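Local coordinates for protein PaxB (Photorhabdus luminescens, PDB 6EK4) that probably serves as the B component of a two-component alpha-helical pore-forming toxin of the YaxAB type, acting together with a partner subunit on target membranes, at residues T89-P94 / E99-L104; Q164-Q169 / D269-Q274; N195-F200 / L245-L250. One frame throughout, in Å; residues are numbered along the deposited sequence.

Contact 1. Residues T89-P94 / E99-L104; sequences TELEDP and ETRNTL
R101 and L91 carry most of this contact, with L104 as the third partner; of the 285 Å² buried between 89-94 and 99-104, R101 and L91 each give up about 80 Å². The arginine works at two levels. Its aliphatic part packs against leucine, R101 CG lying 4.0 Å from L91 CD1, and the same methyl reaches L104 CB at 4.1 Å, so one branch of L91 sits against residues a helical turn apart. With CG anti to the backbone N (chi1 -154°) and the chain extended to NE, R101 carries its guanidinium across to the backbone that follows helix 80-90. There it lies near three successive carbonyl oxygens: R101 NH1 is 3.5 Å from L91 O, which approaches obliquely, while two lie near the guanidinium plane at its edge, E92 O 3.9 Å from R101 NH1 and D93 O 3.6 Å from R101 NH2. These spacings are long, consistent with electrostatic attraction rather than defined bonds. E95, in the connecting loop, adds a weak, long ion pair to NH2. The contact lies between helix 80-90 and helix 101-141, bridging the loop that connects them at one end of the elongated chain, on the surface.

Contact 2. Residues Q164-Q169 / D269-Q274; sequences QADIAQ and DDLKIQ
Two long helices, 149-193 and 247-321, pack as an antiparallel pair in the elongated body of the chain, and I167 meets L271 where they pass. The evidence is in the short segments: their N-to-C directions differ by 156°, the axes approach to 9.9 Å, and the nearest CA atoms, those of I167 and L271, are 6.8 Å apart. The main apolar touch is I167 CG1 against L271 CB at 3.7 Å. I167 CD1 lies 4.0 Å from L271 CB and reaches the CG methylene of K272 at 4.2 Å, so the isoleucine's long branch runs along the root of L271 to the edge of the lysine. The two side chains, I167 and L271, lie alongside each other, pointing oppositely, each contributing over 70 Å² to the buried surface.

The pairing fits the all-alpha build of the chain, which is mostly helix with no strand, consistent with an alpha-helical pore-forming toxin. At its margin D166 lies roughly perpendicular to L271. Its CG is anti to the backbone N (chi1 -160°), which sets the carboxylate beside the leucine methyls: D166 OD2 is 3.6 Å from L271 CD1 and 3.7 Å from L271 CD2. These are van der Waals contacts of a carboxylate oxygen with carbon, in an interface where every touching residue keeps some exposure. One turn farther along helix 247-321, L275 receives both I167 and Q164, while the carbonyl oxygen of the Q274 side chain takes a weak hydrogen bond from R159.

Contact 3. Residues N195-F200 / L245-L250; sequences NLADMF and LKYIEL
The backbones stand well apart, with the CA atoms of A197 and Y247 the nearest pair at 7.6 Å, and the gap is spanned by the tyrosine side chain. Segment 195-200 forms the short helix 196-199, after which F200 is the first residue to leave helical geometry, while Y247 is the first residue of helix 247-321, preceded by K246 at the N-cap position. Y247 accounts for 85 of the 147 Å² buried here. With its CG anti to the carbonyl carbon (chi1 -58°), the ring extends to the short helix and brings its hydroxyl near the carbonyl oxygens of L196, at the start of that helix, and F200, just beyond its end.

A197 CB lies over one face of the ring, 4.1 Å from its centroid and 19° off the normal, a CH-pi contact displaced toward the rim; its closest ring atom is Y247 CE2, at 3.9 Å. F200 O lies at the ring edge, in plane, 3.0 Å from Y247 OH, and the hydroxyl may donate to it. That assignment is unsettled, because L196 O is 3.1 Å from the same Y247 OH and its approach to the ring is oblique. L196 O also accepts the backbone N-H of F200. F200 CB also comes near, 3.6 Å from Y247 OH.

Beyond the two segments, Y247 also touches I191 of helix 149-193 and I204 and P205 of the loop after helix 196-199, while its backbone bonds to D202. L196 packs on I227 of helix 217-237, so the short helix, the start of helix 247-321 and their two helical neighbours meet at this end of the chain.

From the N terminus, contact 1 comes first and closes the short loop between helices 80-90 and 101-141. It is complete before contact 2 opens on helix 149-193, which follows helix 101-141 in the chain. Contact 2 closes a far longer excursion, about 100 residues, when helix 247-321 returns antiparallel. Contact 3 lies within that excursion: it joins helix 196-199, just after helix 149-193, to the beginning of helix 247-321. Contacts 2 and 3 therefore share helix 247-321, with centres 39 Å apart. Contact 1 lies on the opposite side of the chain's centre, its own centre 134 Å from that of contact 3.

Contact 1. Residues T89-P94 / E99-L104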
loop_
_atom_site.group_PDB
_atom_site.type_symbol
_atom_site.label_atom_id
_atom_site.label_comp_id
_atom_site.label_asym_id
_atom_site.label_seq_id
_atom_site.Cartn_x
_atom_site.Cartn_y
_atom_site.Cartn_z
ATOM N N THR A 89 -18.833 28.493 -52.130
ATOM C CA THR A 89 -18.188 29.703 -52.648
ATOM C C THR A 89 -18.678 30.041 -54.058
ATOM O O THR A 89 -18.843 31.215 -54.396
ATOM C CB THR A 89 -16.651 29.570 -52.669
ATOM O OG1 THR A 89 -16.280 28.356 -53.332
ATOM C CG2 THR A 89 -16.086 29.573 -51.250
ATOM N N GLU A 90 -18.910 29.011 -54.871
ATOM C CA GLU A 90 -19.448 29.189 -56.224
ATOM C C GLU A 90 -20.973 29.366 -56.217
ATOM O O GLU A 90 -21.567 29.691 -57.245
ATOM C CB GLU A 90 -19.066 28.003 -57.116
ATOM C CG GLU A 90 -19.042 28.325 -58.605
ATOM C CD GLU A 90 -19.077 27.087 -59.484
ATOM O OE1 GLU A 90 -19.635 27.170 -60.600
ATOM O OE2 GLU A 90 -18.555 26.033 -59.063
ATOM N N LEU A 91 -21.596 29.157 -55.058
ATOM C CA LEU A 91 -23.044 29.298 -54.897
ATOM C C LEU A 91 -23.392 30.709 -54.407
ATOM O O LEU A 91 -24.180 30.873 -53.472
ATOM C CB LEU A 91 -23.547 28.240 -53.905
ATOM C CG LEU A 91 -25.023 27.839 -53.925
ATOM C CD1 LEU A 91 -25.348 27.036 -55.176
ATOM C CD2 LEU A 91 -25.351 27.034 -52.676
ATOM N N GLU A 92 -22.810 31.724 -55.049
ATOM C CA GLU A 92 -22.924 33.112 -54.593
ATOM C C GLU A 92 -23.346 34.064 -55.716
ATOM O O GLU A 92 -24.378 34.729 -55.616
ATOM C CB GLU A 92 -21.590 33.583 -54.001
ATOM C CG GLU A 92 -21.095 32.794 -52.794
ATOM C CD GLU A 92 -21.788 33.177 -51.499
ATOM O OE1 GLU A 92 -21.085 33.566 -50.542
ATOM O OE2 GLU A 92 -23.032 33.093 -51.430
ATOM N N ASP A 93 -22.540 34.125 -56.776
ATOM C CA ASP A 93 -22.766 35.058 -57.892
ATOM C C ASP A 93 -24.057 34.762 -58.666
ATOM O O ASP A 93 -24.615 33.670 -58.542
ATOM C CB ASP A 93 -21.562 35.041 -58.851
ATOM C CG ASP A 93 -21.337 33.682 -59.499
ATOM O OD1 ASP A 93 -20.980 33.646 -60.696
ATOM O OD2 ASP A 93 -21.514 32.652 -58.814
ATOM N N PRO A 94 -24.546 35.741 -59.461
ATOM C CA PRO A 94 -25.718 35.493 -60.307
ATOM C C PRO A 94 -25.485 34.360 -61.311
ATOM O O PRO A 94 -24.708 34.517 -62.256
ATOM C CB PRO A 94 -25.934 36.837 -61.027
ATOM C CG PRO A 94 -24.669 37.605 -60.838
ATOM C CD PRO A 94 -24.130 37.154 -59.517
ATOM N N GLU A 99 -29.990 25.100 -64.037
ATOM C CA GLU A 99 -28.864 24.289 -64.512
ATOM C C GLU A 99 -27.735 24.179 -63.486
ATOM O O GLU A 99 -27.188 23.095 -63.279
ATOM C CB GLU A 99 -28.311 24.836 -65.838
ATOM C CG GLU A 99 -28.984 24.274 -67.085
ATOM C CD GLU A 99 -30.460 24.621 -67.183
ATOM O OE1 GLU A 99 -31.253 23.736 -67.569
ATOM O OE2 GLU A 99 -30.830 25.775 -66.877
ATOM N N THR A 100 -27.396 25.298 -62.848
ATOM C CA THR A 100 -26.268 25.352 -61.918
ATOM C C THR A 100 -26.717 25.320 -60.456
ATOM O O THR A 100 -26.260 24.478 -59.683
ATOM C CB THR A 100 -25.415 26.617 -62.153
ATOM O OG1 THR A 100 -25.004 26.671 -63.525
ATOM C CG2 THR A 100 -24.177 26.619 -61.258
ATOM N N ARG A 101 -27.613 26.233 -60.086
ATOM C CA ARG A 101 -27.972 26.434 -58.679
ATOM C C ARG A 101 -28.736 25.246 -58.089
ATOM O O ARG A 101 -28.396 24.768 -57.006
ATOM C CB ARG A 101 -28.774 27.729 -58.500
ATOM C CG ARG A 101 -28.646 28.339 -57.111
ATOM C CD ARG A 101 -29.306 29.707 -57.025
ATOM N NE ARG A 101 -28.683 30.549 -56.002
ATOM C CZ ARG A 101 -27.551 31.236 -56.161
ATOM N NH1 ARG A 101 -27.080 31.969 -55.158
ATOM N NH2 ARG A 101 -26.879 31.197 -57.309
ATOM N N ASN A 102 -29.756 24.769 -58.801
ATOM C CA ASN A 102 -30.547 23.621 -58.342
ATOM C C ASN A 102 -29.728 22.328 -58.301
ATOM O O ASN A 102 -29.899 21.509 -57.396
ATOM C CB ASN A 102 -31.785 23.430 -59.227
ATOM C CG ASN A 102 -32.725 22.358 -58.702
ATOM O OD1 ASN A 102 -32.486 21.163 -58.882
ATOM N ND2 ASN A 102 -33.809 22.781 -58.062
ATOM N N THR A 103 -28.843 22.155 -59.280
ATOM C CA THR A 103 -28.014 20.953 -59.377
ATOM C C THR A 103 -26.943 20.920 -58.284
ATOM O O THR A 103 -26.717 19.877 -57.667
ATOM C CB THR A 103 -27.337 20.847 -60.760
ATOM O OG1 THR A 103 -28.277 21.197 -61.784
ATOM C CG2 THR A 103 -26.826 19.432 -61.010
ATOM N N LEU A 104 -26.291 22.057 -58.050
ATOM C CA LEU A 104 -25.255 22.166 -57.015
ATOM C C LEU A 104 -25.814 21.957 -55.604
ATOM O O LEU A 104 -25.123 21.415 -54.740
ATOM C CB LEU A 104 -24.535 23.519 -57.095
ATOM C CG LEU A 104 -23.533 23.703 -58.241
ATOM C CD1 LEU A 104 -23.117 25.162 -58.357
ATOM C CD2 LEU A 104 -22.312 22.811 -58.062
#

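Contact 2. Residues Q164-Q169 / D269-Q274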
loop_
_atom_site.group_PDB
_atom_site.type_symbol
_atom_site.label_atom_id
_atom_site.label_comp_id
_atom_site.label_asym_id
_atom_site.label_seq_id
_atom_site.Cartn_x
_atom_site.Cartn_y
_atom_site.Cartn_z
ATOM N N GLN A 164 4.254 -5.648 22.907
ATOM C CA GLN A 164 5.464 -4.847 23.114
ATOM C C GLN A 164 5.622 -4.453 24.582
ATOM O O GLN A 164 6.740 -4.418 25.101
ATOM C CB GLN A 164 5.448 -3.591 22.234
ATOM C CG GLN A 164 5.769 -3.859 20.771
ATOM C CD GLN A 164 5.798 -2.594 19.927
ATOM O OE1 GLN A 164 6.716 -2.390 19.130
ATOM N NE2 GLN A 164 4.794 -1.738 20.099
ATOM N N ALA A 165 4.501 -4.161 25.240
ATOM C CA ALA A 165 4.491 -3.826 26.666
ATOM C C ALA A 165 4.866 -5.027 27.536
ATOM O O ALA A 165 5.554 -4.873 28.547
ATOM C CB ALA A 165 3.125 -3.290 27.072
ATOM N N ASP A 166 4.411 -6.214 27.140
ATOM C CA ASP A 166 4.723 -7.448 27.865
ATOM C C ASP A 166 6.211 -7.778 27.746
ATOM O O ASP A 166 6.867 -8.062 28.746
ATOM C CB ASP A 166 3.874 -8.610 27.335
ATOM C CG ASP A 166 3.782 -9.772 28.311
ATOM O OD1 ASP A 166 4.473 -9.763 29.354
ATOM O OD2 ASP A 166 3.000 -10.705 28.032
ATOM N N ILE A 167 6.733 -7.728 26.521
ATOM C CA ILE A 167 8.161 -7.948 26.263
ATOM C C ILE A 167 9.025 -6.992 27.096
ATOM O O ILE A 167 10.034 -7.404 27.673
ATOM C CB ILE A 167 8.497 -7.788 24.758
ATOM C CG1 ILE A 167 7.889 -8.942 23.951
ATOM C CG2 ILE A 167 10.005 -7.744 24.529
ATOM C CD1 ILE A 167 7.833 -8.694 22.458
ATOM N N ALA A 168 8.622 -5.725 27.157
ATOM C CA ALA A 168 9.340 -4.714 27.935
ATOM C C ALA A 168 9.302 -5.015 29.434
ATOM O O ALA A 168 10.307 -4.856 30.129
ATOM C CB ALA A 168 8.767 -3.333 27.664
ATOM N N GLN A 169 8.180 -5.474 29.928
ATOM C CA GLN A 169 8.155 -5.780 31.324
ATOM C C GLN A 169 8.966 -7.022 31.565
ATOM O O GLN A 169 9.769 -7.076 32.466
ATOM C CB GLN A 169 6.743 -5.982 31.800
ATOM C CG GLN A 169 6.527 -5.487 33.202
ATOM C CD GLN A 169 5.395 -6.210 33.848
ATOM O OE1 GLN A 169 4.482 -6.671 33.170
ATOM N NE2 GLN A 169 5.448 -6.337 35.160
ATOM N N ASP A 269 10.480 -15.342 23.855
ATOM C CA ASP A 269 10.578 -15.938 22.519
ATOM C C ASP A 269 9.197 -16.171 21.907
ATOM O O ASP A 269 8.999 -15.929 20.717
ATOM C CB ASP A 269 11.364 -17.254 22.558
ATOM C CG ASP A 269 12.861 -17.040 22.706
ATOM O OD1 ASP A 269 13.275 -15.925 23.088
ATOM O OD2 ASP A 269 13.626 -17.991 22.438
ATOM N N ASP A 270 8.252 -16.635 22.721
ATOM C CA ASP A 270 6.870 -16.826 22.269
ATOM C C ASP A 270 6.184 -15.495 21.948
ATOM O O ASP A 270 5.391 -15.420 21.009
ATOM C CB ASP A 270 6.056 -17.601 23.312
ATOM C CG ASP A 270 6.448 -19.069 23.395
ATOM O OD1 ASP A 270 6.580 -19.718 22.331
ATOM O OD2 ASP A 270 6.611 -19.579 24.524
ATOM N N LEU A 271 6.489 -14.455 22.724
ATOM C CA LEU A 271 5.950 -13.116 22.465
ATOM C C LEU A 271 6.546 -12.493 21.200
ATOM O O LEU A 271 5.851 -11.782 20.473
ATOM C CB LEU A 271 6.188 -12.187 23.663
ATOM C CG LEU A 271 5.321 -12.444 24.901
ATOM C CD1 LEU A 271 5.885 -11.716 26.112
ATOM C CD2 LEU A 271 3.876 -12.038 24.657
ATOM N N LYS A 272 7.825 -12.760 20.945
ATOM C CA LYS A 272 8.496 -12.254 19.742
ATOM C C LYS A 272 8.000 -12.937 18.462
ATOM O O LYS A 272 8.067 -12.352 17.380
ATOM C CB LYS A 272 10.017 -12.383 19.869
ATOM C CG LYS A 272 10.631 -11.333 20.782
ATOM C CD LYS A 272 12.121 -11.550 20.989
ATOM C CE LYS A 272 12.661 -10.642 22.085
ATOM N NZ LYS A 272 14.130 -10.790 22.278
ATOM N N ILE A 273 7.510 -14.169 18.589
ATOM C CA ILE A 273 6.847 -14.852 17.477
ATOM C C ILE A 273 5.505 -14.178 17.184
ATOM O O ILE A 273 5.191 -13.894 16.026
ATOM C CB ILE A 273 6.636 -16.354 17.769
ATOM C CG1 ILE A 273 7.985 -17.079 17.794
ATOM C CG2 ILE A 273 5.727 -16.992 16.722
ATOM C CD1 ILE A 273 7.960 -18.404 18.526
ATOM N N GLN A 274 4.723 -13.923 18.232
ATOM C CA GLN A 274 3.443 -13.221 18.097
ATOM C C GLN A 274 3.621 -11.807 17.539
ATOM O O GLN A 274 2.767 -11.318 16.798
ATOM C CB GLN A 274 2.720 -13.143 19.445
ATOM C CG GLN A 274 2.255 -14.480 20.000
ATOM C CD GLN A 274 1.655 -14.349 21.390
ATOM O OE1 GLN A 274 0.593 -13.749 21.565
ATOM N NE2 GLN A 274 2.332 -14.910 22.386
#

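Contact 3. Residues N195-F200 / L245-L250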
loop_
_atom_site.group_PDB
_atom_site.type_symbol
_atom_site.label_atom_id
_atom_site.label_comp_id
_atom_site.label_asym_id
_atom_site.label_seq_id
_atom_site.Cartn_x
_atom_site.Cartn_y
_atom_site.Cartn_z
ATOM N N ASN A 195 37.842 -20.689 50.749
ATOM C CA ASN A 195 37.525 -21.939 51.453
ATOM C C ASN A 195 36.724 -21.730 52.738
ATOM O O ASN A 195 37.033 -22.316 53.776
ATOM C CB ASN A 195 38.807 -22.729 51.753
ATOM C CG ASN A 195 39.673 -22.933 50.524
ATOM O OD1 ASN A 195 40.232 -21.980 49.982
ATOM N ND2 ASN A 195 39.797 -24.181 50.084
ATOM N N LEU A 196 35.689 -20.899 52.660
ATOM C CA LEU A 196 34.853 -20.592 53.827
ATOM C C LEU A 196 34.053 -21.802 54.322
ATOM O O LEU A 196 33.746 -21.896 55.509
ATOM C CB LEU A 196 33.910 -19.418 53.532
ATOM C CG LEU A 196 34.468 -18.019 53.816
ATOM C CD1 LEU A 196 35.848 -17.824 53.201
ATOM C CD2 LEU A 196 33.502 -16.953 53.321
ATOM N N ALA A 197 33.725 -22.722 53.417
ATOM C CA ALA A 197 33.010 -23.949 53.780
ATOM C C ALA A 197 33.878 -24.899 54.611
ATOM O O ALA A 197 33.357 -25.712 55.378
ATOM C CB ALA A 197 32.506 -24.655 52.532
ATOM N N ASP A 198 35.197 -24.793 54.449
ATOM C CA ASP A 198 36.146 -25.602 55.212
ATOM C C ASP A 198 36.225 -25.131 56.670
ATOM O O ASP A 198 36.263 -25.952 57.585
ATOM C CB ASP A 198 37.533 -25.553 54.552
ATOM C CG ASP A 198 38.475 -26.646 55.052
ATOM O OD1 ASP A 198 39.671 -26.601 54.691
ATOM O OD2 ASP A 198 38.034 -27.551 55.794
ATOM N N MET A 199 36.246 -23.814 56.876
ATOM C CA MET A 199 36.279 -23.237 58.223
ATOM C C MET A 199 34.926 -23.351 58.917
ATOM O O MET A 199 34.808 -23.976 59.972
ATOM C CB MET A 199 36.679 -21.759 58.179
ATOM C CG MET A 199 38.141 -21.492 57.873
ATOM S SD MET A 199 38.571 -19.766 58.192
ATOM C CE MET A 199 38.608 -19.741 59.983
ATOM N N PHE A 200 33.912 -22.731 58.316
ATOM C CA PHE A 200 32.581 -22.642 58.911
ATOM C C PHE A 200 31.693 -23.758 58.368
ATOM O O PHE A 200 31.342 -23.757 57.188
ATOM C CB PHE A 200 31.957 -21.273 58.620
ATOM C CG PHE A 200 32.824 -20.111 59.025
ATOM C CD1 PHE A 200 33.756 -19.581 58.141
ATOM C CD2 PHE A 200 32.711 -19.546 60.287
ATOM C CE1 PHE A 200 34.559 -18.512 58.509
ATOM C CE2 PHE A 200 33.510 -18.476 60.661
ATOM C CZ PHE A 200 34.435 -17.959 59.771
ATOM N N LEU A 245 21.863 -18.960 56.707
ATOM C CA LEU A 245 21.812 -19.572 55.382
ATOM C C LEU A 245 22.903 -20.625 55.213
ATOM O O LEU A 245 24.070 -20.371 55.515
ATOM C CB LEU A 245 21.971 -18.492 54.308
ATOM C CG LEU A 245 21.691 -18.892 52.857
ATOM C CD1 LEU A 245 20.237 -19.299 52.670
ATOM C CD2 LEU A 245 22.052 -17.751 51.918
ATOM N N LYS A 246 22.516 -21.807 54.732
ATOM C CA LYS A 246 23.474 -22.864 54.413
ATOM C C LYS A 246 24.056 -22.644 53.020
ATOM O O LYS A 246 23.501 -21.887 52.223
ATOM C CB LYS A 246 22.808 -24.241 54.474
ATOM C CG LYS A 246 22.246 -24.612 55.836
ATOM C CD LYS A 246 22.045 -26.116 55.947
ATOM C CE LYS A 246 21.251 -26.496 57.186
ATOM N NZ LYS A 246 21.294 -27.962 57.444
ATOM N N TYR A 247 25.168 -23.313 52.729
ATOM C CA TYR A 247 25.811 -23.201 51.416
ATOM C C TYR A 247 24.955 -23.856 50.334
ATOM O O TYR A 247 24.790 -23.298 49.249
ATOM C CB TYR A 247 27.208 -23.826 51.429
ATOM C CG TYR A 247 28.143 -23.209 52.447
ATOM C CD1 TYR A 247 28.637 -21.918 52.278
ATOM C CD2 TYR A 247 28.534 -23.918 53.576
ATOM C CE1 TYR A 247 29.491 -21.351 53.209
ATOM C CE2 TYR A 247 29.385 -23.359 54.513
ATOM C CZ TYR A 247 29.861 -22.077 54.327
ATOM O OH TYR A 247 30.709 -21.526 55.258
ATOM N N ILE A 248 24.413 -25.034 50.635
ATOM C CA ILE A 248 23.506 -25.729 49.713
ATOM C C ILE A 248 22.233 -24.923 49.437
ATOM O O ILE A 248 21.664 -25.012 48.347
ATOM C CB ILE A 248 23.127 -27.148 50.212
ATOM C CG1 ILE A 248 22.368 -27.100 51.551
ATOM C CG2 ILE A 248 24.368 -28.022 50.328
ATOM C CD1 ILE A 248 20.862 -27.223 51.421
ATOM N N GLU A 249 21.792 -24.143 50.422
ATOM C CA GLU A 249 20.622 -23.276 50.263
ATOM C C GLU A 249 20.933 -22.083 49.351
ATOM O O GLU A 249 20.054 -21.594 48.641
ATOM C CB GLU A 249 20.112 -22.803 51.629
ATOM C CG GLU A 249 19.507 -23.923 52.467
ATOM C CD GLU A 249 19.164 -23.503 53.886
ATOM O OE1 GLU A 249 19.062 -22.286 54.153
ATOM O OE2 GLU A 249 18.988 -24.397 54.742
ATOM N N LEU A 250 22.184 -21.628 49.369
ATOM C CA LEU A 250 22.640 -20.571 48.463
ATOM C C LEU A 250 22.575 -21.045 47.008
ATOM O O LEU A 250 22.118 -20.312 46.130
ATOM C CB LEU A 250 24.069 -20.140 48.817
ATOM C CG LEU A 250 24.621 -18.886 48.135
ATOM C CD1 LEU A 250 23.866 -17.645 48.582
ATOM C CD2 LEU A 250 26.106 -18.738 48.424
#